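Local coordinates for putative sugar ABC transporter, substrate-binding protein (Clostridium phytofermentans, PDB 4WZZ) that binds L-rhamnose and probably serves as the sugar-capturing, solute-binding component of an ABC transporter, at residues Ala307-Ser312 / Gln324-Pro329; Thr54-Ile59 / Lys86-Glu91; Gln165-Ala170 / Tyr293-Asn298. All blocks are in the same frame, centred on the assembly; numbering follows the deposited sequence.

Interaction 1 of 3, residues Ala307-Ser312 / Gln324-Pro329; sequences AYASIS and QSFTVP
Val328 presses its CB against one face of the Tyr308 ring, 3.9 Å from the centroid and 18° off the normal, a CH-pi contact set toward the rim of the ring. The two side chains cross at about a right angle, and the CG1 branch of Val328 drops into the angle between ring and helix, reaching Tyr308 CB at 3.4 Å. Beside it, Pro329 approaches obliquely from the opposite direction, its CD 3.3 Å from Tyr308 CE1. The tyrosine is thus the bump, and valine and proline form the hollow that receives it.

Beside Tyr308 the roles reverse. Phe326 CG sits between its backbone N and carbonyl carbon (chi1 62°), directing the ring to the helix, where Phe326 CZ comes to 4.2 Å from the small Ala309 CB; one turn after Tyr308, Ser312 OG lies near Phe326 CD2. Ser312 OG folds back and donates to Tyr308 O at 2.9 Å, from the face of the carbonyl plane opposite to Ser312 N. Tyr51 also touches Phe326 and Val328 and meets the Tyr308 ring edge-to-face. Helix 299-315 here packs on edge strand 325-327 and the loop after it, in one lobe of a periplasmic binding protein fold.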
loop_
_atom_site.group_PDB
_atom_site.type_symbol
_atom_site.label_atom_id
_atom_site.label_comp_id
_atom_site.label_asym_id
_atom_site.label_seq_id
_atom_site.Cartn_x
_atom_site.Cartn_y
_atom_site.Cartn_z
ATOM N N ALA A 307 -4.786 -10.566 9.301
ATOM C CA ALA A 307 -5.789 -11.343 10.026
ATOM C C ALA A 307 -5.124 -12.301 11.018
ATOM O O ALA A 307 -5.553 -12.394 12.167
ATOM C CB ALA A 307 -6.705 -12.109 9.056
ATOM N N TYR A 308 -4.084 -13.014 10.593
ATOM C CA TYR A 308 -3.397 -13.912 11.524
ATOM C C TYR A 308 -2.854 -13.137 12.722
ATOM O O TYR A 308 -2.931 -13.599 13.877
ATOM C CB TYR A 308 -2.275 -14.686 10.832
ATOM C CG TYR A 308 -2.769 -15.761 9.896
ATOM C CD1 TYR A 308 -3.540 -16.813 10.366
ATOM C CD2 TYR A 308 -2.458 -15.731 8.536
ATOM C CE1 TYR A 308 -3.995 -17.804 9.518
ATOM C CE2 TYR A 308 -2.902 -16.718 7.682
ATOM C CZ TYR A 308 -3.668 -17.757 8.178
ATOM O OH TYR A 308 -4.129 -18.747 7.343
ATOM N N ALA A 309 -2.299 -11.956 12.461
ATOM C CA ALA A 309 -1.720 -11.136 13.518
ATOM C C ALA A 309 -2.813 -10.583 14.430
ATOM O O ALA A 309 -2.641 -10.516 15.656
ATOM C CB ALA A 309 -0.873 -9.999 12.925
ATOM N N SER A 310 -3.954 -10.227 13.841
ATOM C CA SER A 310 -5.093 -9.765 14.617
ATOM C C SER A 310 -5.574 -10.855 15.582
ATOM O O SER A 310 -5.834 -10.601 16.754
ATOM C CB SER A 310 -6.253 -9.410 13.686
ATOM O OG SER A 310 -5.902 -8.319 12.854
ATOM N N ILE A 311 -5.721 -12.072 15.068
ATOM C CA ILE A 311 -6.155 -13.191 15.901
ATOM C C ILE A 311 -5.138 -13.429 17.001
ATOM O O ILE A 311 -5.510 -13.758 18.129
ATOM C CB ILE A 311 -6.339 -14.471 15.089
ATOM C CG1 ILE A 311 -7.491 -14.291 14.090
ATOM C CG2 ILE A 311 -6.665 -15.658 16.019
ATOM C CD1 ILE A 311 -7.584 -15.381 13.045
ATOM N N SER A 312 -3.857 -13.251 16.677
ATOM C CA SER A 312 -2.787 -13.485 17.650
ATOM C C SER A 312 -2.825 -12.470 18.787
ATOM O O SER A 312 -2.609 -12.826 19.945
ATOM C CB SER A 312 -1.428 -13.488 16.963
ATOM O OG SER A 312 -1.330 -14.592 16.082
ATOM N N GLN A 324 9.004 -10.616 19.321
ATOM C CA GLN A 324 8.030 -11.689 19.376
ATOM C C GLN A 324 7.934 -12.380 18.031
ATOM O O GLN A 324 8.183 -11.770 16.982
ATOM C CB GLN A 324 6.665 -11.154 19.799
ATOM C CG GLN A 324 6.655 -10.689 21.234
ATOM C CD GLN A 324 5.331 -10.116 21.662
ATOM O OE1 GLN A 324 4.423 -9.923 20.850
ATOM N NE2 GLN A 324 5.210 -9.836 22.953
ATOM N N SER A 325 7.571 -13.657 18.065
ATOM C CA SER A 325 7.404 -14.433 16.851
ATOM C C SER A 325 6.091 -15.182 16.858
ATOM O O SER A 325 5.574 -15.562 17.908
ATOM C CB SER A 325 8.561 -15.418 16.675
ATOM O OG SER A 325 9.731 -14.734 16.267
ATOM N N PHE A 326 5.541 -15.370 15.669
ATOM C CA PHE A 326 4.412 -16.258 15.503
ATOM C C PHE A 326 4.531 -16.990 14.180
ATOM O O PHE A 326 5.207 -16.539 13.256
ATOM C CB PHE A 326 3.079 -15.507 15.615
ATOM C CG PHE A 326 2.876 -14.458 14.565
ATOM C CD1 PHE A 326 3.589 -13.264 14.605
ATOM C CD2 PHE A 326 1.959 -14.658 13.545
ATOM C CE1 PHE A 326 3.395 -12.287 13.624
ATOM C CE2 PHE A 326 1.765 -13.686 12.559
ATOM C CZ PHE A 326 2.482 -12.501 12.612
ATOM N N THR A 327 3.883 -18.142 14.118
ATOM C CA THR A 327 3.886 -18.970 12.934
ATOM C C THR A 327 2.437 -19.122 12.501
ATOM O O THR A 327 1.586 -19.510 13.291
ATOM C CB THR A 327 4.528 -20.349 13.231
ATOM O OG1 THR A 327 5.875 -20.158 13.691
ATOM C CG2 THR A 327 4.532 -21.228 11.987
ATOM N N VAL A 328 2.157 -18.776 11.254
ATOM C CA VAL A 328 0.809 -18.895 10.725
ATOM C C VAL A 328 0.685 -20.222 9.988
ATOM O O VAL A 328 1.690 -20.767 9.522
ATOM C CB VAL A 328 0.465 -17.702 9.809
ATOM C CG1 VAL A 328 0.668 -16.403 10.564
ATOM C CG2 VAL A 328 1.306 -17.714 8.539
ATOM N N PRO A 329 -0.547 -20.758 9.895
ATOM C CA PRO A 329 -0.837 -22.028 9.218
ATOM C C PRO A 329 -0.298 -22.048 7.803
ATOM O O PRO A 329 -0.003 -23.102 7.247
ATOM C CB PRO A 329 -2.367 -22.051 9.159
ATOM C CG PRO A 329 -2.801 -21.182 10.262
ATOM C CD PRO A 329 -1.777 -20.102 10.369
#

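Interaction 2 of 3, residues Thr54-Ile59 / Lys86-Glu91; sequences TATYAI and KCVIQE
Tyr57 and Lys86 meet in the pairing of two neighbouring parallel strands, 56-60 and 86-90, which helix 67-82 joins in a beta-alpha-beta unit. Tyr57 N donates to Lys86 O at 2.8 Å, and Val88 N returns the bond to Tyr57 O. The same exchange repeats two residues on, with Ile59 N bound to Val88 O and Gln90 N to Ile59 O at 3.0 Å; at the near end Lys86 N reaches Ala55 O, just before the strand. Tyr57 and Ile59 thus bond through both N and O to strand 86-90, whereas Thr56 and Ala58 turn their backbone polar groups to the other neighbour, around Asp113, Cys114 and Ala116. The CA-H groups of Thr56 and Ala58 add weak contacts to Lys86 O and Val88 O.

On one face Thr56 and Lys86 lie side by side, Thr56 OG1 3.7 Å from Lys86 CB. With CG anti to the backbone N (chi1 -178°) and the rest extended, the lysine carries its CD past the threonine before the amine runs off beyond it. Helix 97-110 packs on this face through Ala58, Val88 and Gln90, whose amide NE2 bonds to Cys103 O.

The other face holds Tyr57, Cys87, Ile59 and Ile89. Tyr76 and Ile80 of helix 67-82 lie against Tyr57, as do residues of helix 299-315, and its hydroxyl bonds to Thr53 OG1. The isoleucines run alongside each other, Ile59 CG2 sitting 3.7 Å from Ile89 CG1 and 4.1 Å from Cys87 SG.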
loop_
_atom_site.group_PDB
_atom_site.type_symbol
_atom_site.label_atom_id
_atom_site.label_comp_id
_atom_site.label_asym_id
_atom_site.label_seq_id
_atom_site.Cartn_x
_atom_site.Cartn_y
_atom_site.Cartn_z
ATOM N N THR A 54 -13.447 -16.764 18.218
ATOM C CA THR A 54 -14.861 -16.443 18.029
ATOM C C THR A 54 -15.105 -14.940 18.099
ATOM O O THR A 54 -16.244 -14.493 18.215
ATOM C CB THR A 54 -15.752 -17.150 19.064
ATOM O OG1 THR A 54 -15.414 -16.689 20.373
ATOM C CG2 THR A 54 -15.560 -18.675 18.993
ATOM N N ALA A 55 -14.037 -14.164 17.962
ATOM C CA ALA A 55 -14.120 -12.729 18.142
ATOM C C ALA A 55 -14.575 -12.034 16.865
ATOM O O ALA A 55 -14.693 -12.657 15.805
ATOM C CB ALA A 55 -12.771 -12.185 18.585
ATOM N N THR A 56 -14.815 -10.733 16.984
ATOM C CA THR A 56 -15.276 -9.927 15.864
ATOM C C THR A 56 -14.198 -8.911 15.476
ATOM O O THR A 56 -13.690 -8.178 16.314
ATOM C CB THR A 56 -16.571 -9.218 16.229
ATOM O OG1 THR A 56 -17.596 -10.204 16.469
ATOM C CG2 THR A 56 -17.023 -8.291 15.091
ATOM N N TYR A 57 -13.855 -8.893 14.195
ATOM C CA TYR A 57 -12.719 -8.122 13.718
ATOM C C TYR A 57 -13.180 -7.163 12.637
ATOM O O TYR A 57 -13.745 -7.606 11.640
ATOM C CB TYR A 57 -11.680 -9.049 13.103
ATOM C CG TYR A 57 -11.142 -10.088 14.047
ATOM C CD1 TYR A 57 -11.882 -11.221 14.361
ATOM C CD2 TYR A 57 -9.887 -9.940 14.608
ATOM C CE1 TYR A 57 -11.388 -12.170 15.213
ATOM C CE2 TYR A 57 -9.377 -10.882 15.463
ATOM C CZ TYR A 57 -10.123 -11.997 15.764
ATOM O OH TYR A 57 -9.593 -12.926 16.639
ATOM N N ALA A 58 -12.956 -5.869 12.854
ATOM C CA ALA A 58 -13.249 -4.829 11.852
ATOM C C ALA A 58 -12.014 -4.481 11.052
ATOM O O ALA A 58 -10.974 -4.131 11.626
ATOM C CB ALA A 58 -13.731 -3.571 12.535
ATOM N N ILE A 59 -12.115 -4.539 9.722
ATOM C CA ILE A 59 -11.051 -3.996 8.897
ATOM C C ILE A 59 -11.582 -2.749 8.230
ATOM O O ILE A 59 -12.664 -2.751 7.650
ATOM C CB ILE A 59 -10.506 -4.997 7.846
ATOM C CG1 ILE A 59 -9.378 -4.318 7.039
ATOM C CG2 ILE A 59 -11.644 -5.551 6.984
ATOM C CD1 ILE A 59 -8.552 -5.265 6.205
ATOM N N LYS A 86 -15.863 -13.349 13.219
ATOM C CA LYS A 86 -16.725 -12.534 12.377
ATOM C C LYS A 86 -15.890 -11.380 11.858
ATOM O O LYS A 86 -15.095 -10.811 12.603
ATOM C CB LYS A 86 -17.883 -11.959 13.176
ATOM C CG LYS A 86 -18.837 -11.135 12.297
ATOM C CD LYS A 86 -19.941 -10.431 13.087
ATOM C CE LYS A 86 -20.781 -9.541 12.159
ATOM N NZ LYS A 86 -21.712 -8.628 12.898
ATOM N N CYS A 87 -16.056 -11.054 10.583
ATOM C CA CYS A 87 -15.338 -9.926 10.003
ATOM C C CYS A 87 -16.310 -8.888 9.471
ATOM O O CYS A 87 -17.266 -9.220 8.756
ATOM C CB CYS A 87 -14.386 -10.383 8.887
ATOM S SG CYS A 87 -13.484 -8.994 8.076
ATOM N N VAL A 88 -16.075 -7.635 9.848
ATOM C CA VAL A 88 -16.858 -6.520 9.335
ATOM C C VAL A 88 -15.918 -5.634 8.538
ATOM O O VAL A 88 -14.912 -5.149 9.069
ATOM C CB VAL A 88 -17.502 -5.697 10.463
ATOM C CG1 VAL A 88 -18.253 -4.516 9.905
ATOM C CG2 VAL A 88 -18.453 -6.567 11.293
ATOM N N ILE A 89 -16.230 -5.435 7.255
ATOM C CA ILE A 89 -15.400 -4.580 6.393
ATOM C C ILE A 89 -16.055 -3.215 6.259
ATOM O O ILE A 89 -17.275 -3.118 6.076
ATOM C CB ILE A 89 -15.254 -5.194 4.982
ATOM C CG1 ILE A 89 -14.589 -6.573 5.050
ATOM C CG2 ILE A 89 -14.466 -4.265 4.074
ATOM C CD1 ILE A 89 -14.678 -7.368 3.756
ATOM N N GLN A 90 -15.254 -2.161 6.349
ATOM C CA GLN A 90 -15.720 -0.824 6.054
ATOM C C GLN A 90 -14.804 -0.145 5.051
ATOM O O GLN A 90 -13.566 -0.239 5.132
ATOM C CB GLN A 90 -15.793 0.025 7.303
ATOM C CG GLN A 90 -17.041 -0.225 8.117
ATOM C CD GLN A 90 -17.101 0.671 9.318
ATOM O OE1 GLN A 90 -17.773 1.695 9.308
ATOM N NE2 GLN A 90 -16.374 0.299 10.361
ATOM N N GLU A 91 -15.457 0.540 4.116
ATOM C CA GLU A 91 -14.801 1.283 3.059
ATOM C C GLU A 91 -15.168 2.758 3.229
ATOM O O GLU A 91 -16.308 3.152 2.950
ATOM C CB GLU A 91 -15.278 0.809 1.677
ATOM C CG GLU A 91 -14.833 -0.629 1.292
ATOM C CD GLU A 91 -15.098 -0.951 -0.178
ATOM O OE1 GLU A 91 -16.084 -0.447 -0.690
ATOM O OE2 GLU A 91 -14.330 -1.705 -0.799
#

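Interaction 3 of 3, residues Gln165-Ala170 / Tyr293-Asn298; sequences QALMDA and YMFLWN
Helix 165-170 and strand 294-296 run nearly antiparallel, their directions 172° apart and their axes 9.2 Å apart at closest approach, with Ala166 over Phe295 and Ala170 near the strand's start. Here helix 160-174, from one lobe of the periplasmic binding protein fold, packs on a strand that pairs with 357-359 in a two-stranded antiparallel sheet.

Phe295 fills the gap between helix and strand. Ala166 CB stands over the centre of the Phe295 ring, 3.8 Å from the centroid and only 13° off the normal, in a well-formed CH-pi contact. Ala170 CB, one turn later, meets the same ring at its edge, in plane, 4.0 Å from Phe295 CE1. Leu167 slides past the phenylalanine in the opposite direction, Leu167 CD2 coming obliquely to 3.9 Å from Phe295 CD1. CG of Phe295 is anti to the carbonyl carbon (chi1 -55°), the rotamer that carries the ring to the two alanines. Small methyls on successive turns thus let an aromatic ring lie close to the helix.

Tyr293 adds a second aromatic just before the strand, beside Ala170. Its CE2 touches Ala170 CB, and its hydroxyl passes Ala170 to hydrogen-bond with Asp173 OD2 further down the same helix, while Lys358 makes a cation-pi contact with the ring.

Beyond the strand, Trp297 belongs to the pocket and touches the bound L-rhamnose; its NE1 bonds to Tyr68 OH, another pocket residue. On the helix itself, Gln165 NE2 donates to Asp169 OD2 at 3.1 Å from above the carboxylate plane, while Asp169 OD1 is held by Tyr209 OH and by a salt bridge to Lys208 NZ.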
loop_
_atom_site.group_PDB
_atom_site.type_symbol
_atom_site.label_atom_id
_atom_site.label_comp_id
_atom_site.label_asym_id
_atom_site.label_seq_id
_atom_site.Cartn_x
_atom_site.Cartn_y
_atom_site.Cartn_z
ATOM N N GLN A 165 13.833 1.809 -3.103
ATOM C CA GLN A 165 14.997 1.441 -3.872
ATOM C C GLN A 165 14.591 0.828 -5.213
ATOM O O GLN A 165 15.147 1.166 -6.266
ATOM C CB GLN A 165 15.861 0.512 -3.013
ATOM C CG GLN A 165 17.128 0.076 -3.639
ATOM C CD GLN A 165 18.125 1.196 -3.739
ATOM O OE1 GLN A 165 18.517 1.786 -2.725
ATOM N NE2 GLN A 165 18.552 1.500 -4.966
ATOM N N ALA A 166 13.579 -0.040 -5.199
ATOM C CA ALA A 166 13.096 -0.640 -6.441
ATOM C C ALA A 166 12.628 0.452 -7.387
ATOM O O ALA A 166 12.932 0.448 -8.582
ATOM C CB ALA A 166 11.936 -1.606 -6.154
ATOM N N LEU A 167 11.852 1.394 -6.867
ATOM C CA LEU A 167 11.340 2.455 -7.705
ATOM C C LEU A 167 12.425 3.367 -8.247
ATOM O O LEU A 167 12.402 3.726 -9.416
ATOM C CB LEU A 167 10.256 3.242 -6.953
ATOM C CG LEU A 167 8.968 2.433 -6.685
ATOM C CD1 LEU A 167 7.982 3.234 -5.877
ATOM C CD2 LEU A 167 8.337 1.947 -7.982
HETATM N N MSE A 168 13.392 3.744 -7.414
HETATM C CA MSE A 168 14.455 4.630 -7.906
HETATM C C MSE A 168 15.256 3.936 -8.995
HETATM O O MSE A 168 15.603 4.555 -10.001
HETATM C CB MSE A 168 15.381 5.114 -6.797
HETATM C CG MSE A 168 14.781 6.193 -5.904
HETATM SE SE MSE A 168 13.988 7.718 -6.902
HETATM C CE MSE A 168 15.459 8.079 -8.141
ATOM N N ASP A 169 15.571 2.660 -8.794
ATOM C CA ASP A 169 16.327 1.912 -9.799
ATOM C C ASP A 169 15.506 1.771 -11.071
ATOM O O ASP A 169 16.060 1.858 -12.168
ATOM C CB ASP A 169 16.763 0.542 -9.271
ATOM C CG ASP A 169 17.908 0.636 -8.253
ATOM O OD1 ASP A 169 18.637 1.655 -8.259
ATOM O OD2 ASP A 169 18.082 -0.305 -7.437
ATOM N N ALA A 170 14.183 1.608 -10.946
ATOM C CA ALA A 170 13.319 1.576 -12.110
ATOM C C ALA A 170 13.358 2.877 -12.870
ATOM O O ALA A 170 13.504 2.897 -14.096
ATOM C CB ALA A 170 11.877 1.245 -11.715
ATOM N N TYR A 293 7.810 -2.019 -16.597
ATOM C CA TYR A 293 7.660 -2.871 -15.425
ATOM C C TYR A 293 7.275 -2.026 -14.235
ATOM O O TYR A 293 7.412 -0.789 -14.242
ATOM C CB TYR A 293 8.911 -3.705 -15.113
ATOM C CG TYR A 293 10.207 -2.930 -14.912
ATOM C CD1 TYR A 293 11.044 -2.655 -15.982
ATOM C CD2 TYR A 293 10.616 -2.527 -13.643
ATOM C CE1 TYR A 293 12.242 -1.983 -15.808
ATOM C CE2 TYR A 293 11.841 -1.858 -13.458
ATOM C CZ TYR A 293 12.633 -1.589 -14.550
ATOM O OH TYR A 293 13.839 -0.915 -14.412
HETATM N N MSE A 294 6.714 -2.705 -13.245
HETATM C CA MSE A 294 6.293 -2.038 -12.009
HETATM C C MSE A 294 6.380 -3.060 -10.879
HETATM O O MSE A 294 6.872 -4.177 -11.084
HETATM C CB MSE A 294 4.893 -1.458 -12.176
HETATM C CG MSE A 294 3.858 -2.442 -12.627
HETATM SE SE MSE A 294 3.078 -3.349 -11.088
HETATM C CE MSE A 294 1.626 -4.348 -12.055
ATOM N N PHE A 295 5.955 -2.678 -9.679
ATOM C CA PHE A 295 6.101 -3.546 -8.516
ATOM C C PHE A 295 4.835 -3.589 -7.691
ATOM O O PHE A 295 4.060 -2.641 -7.649
ATOM C CB PHE A 295 7.235 -3.037 -7.606
ATOM C CG PHE A 295 8.540 -2.882 -8.318
ATOM C CD1 PHE A 295 8.799 -1.744 -9.057
ATOM C CD2 PHE A 295 9.501 -3.879 -8.266
ATOM C CE1 PHE A 295 9.977 -1.606 -9.745
ATOM C CE2 PHE A 295 10.694 -3.717 -8.952
ATOM C CZ PHE A 295 10.913 -2.598 -9.684
ATOM N N LEU A 296 4.648 -4.694 -6.985
ATOM C CA LEU A 296 3.669 -4.708 -5.909
ATOM C C LEU A 296 4.025 -5.851 -4.972
ATOM O O LEU A 296 5.213 -6.068 -4.689
ATOM C CB LEU A 296 2.230 -4.786 -6.463
ATOM C CG LEU A 296 1.159 -4.204 -5.519
ATOM C CD1 LEU A 296 1.196 -2.680 -5.523
ATOM C CD2 LEU A 296 -0.243 -4.725 -5.879
ATOM N N TRP A 297 3.006 -6.567 -4.515
ATOM C CA TRP A 297 3.055 -7.580 -3.457
ATOM C C TRP A 297 1.642 -8.126 -3.481
ATOM O O TRP A 297 0.786 -7.572 -4.164
ATOM C CB TRP A 297 3.391 -6.971 -2.069
ATOM C CG TRP A 297 2.471 -5.869 -1.755
ATOM C CD1 TRP A 297 1.207 -5.958 -1.277
ATOM C CD2 TRP A 297 2.727 -4.486 -1.987
ATOM N NE1 TRP A 297 0.651 -4.707 -1.175
ATOM C CE2 TRP A 297 1.564 -3.782 -1.620
ATOM C CE3 TRP A 297 3.828 -3.779 -2.460
ATOM C CZ2 TRP A 297 1.475 -2.389 -1.717
ATOM C CZ3 TRP A 297 3.744 -2.404 -2.536
ATOM C CH2 TRP A 297 2.570 -1.723 -2.184
ATOM N N ASN A 298 1.365 -9.200 -2.750
ATOM C CA ASN A 298 0.046 -9.788 -2.820
ATOM C C ASN A 298 -0.879 -9.156 -1.785
ATOM O O ASN A 298 -0.711 -9.394 -0.587
ATOM C CB ASN A 298 0.134 -11.311 -2.617
ATOM C CG ASN A 298 -1.190 -12.011 -2.839
ATOM O OD1 ASN A 298 -2.254 -11.460 -2.569
ATOM N ND2 ASN A 298 -1.133 -13.260 -3.311
#

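Overall arrangement
Interactions 1 and 2 lie on the same side of the chain's centre, about 16 Å apart between centres, and reach the two outermost strands of the same mixed sheet. They touch directly: Tyr57 OH of interaction 2 packs 3.5 Å from Ile311 CA of interaction 1. Interaction 3 is separate, about 27 Å from interaction 1 and 31 Å from interaction 2 between centres, and lies opposite interaction 2 across the chain's centre. The chain links it to interaction 1, since strand 294-296 leads straight into helix 299-315. Interaction 3 contains Trp297, which touches rhamnose, whereas the Ile59 side chain of interaction 2 remains about 11 Å from the sugar.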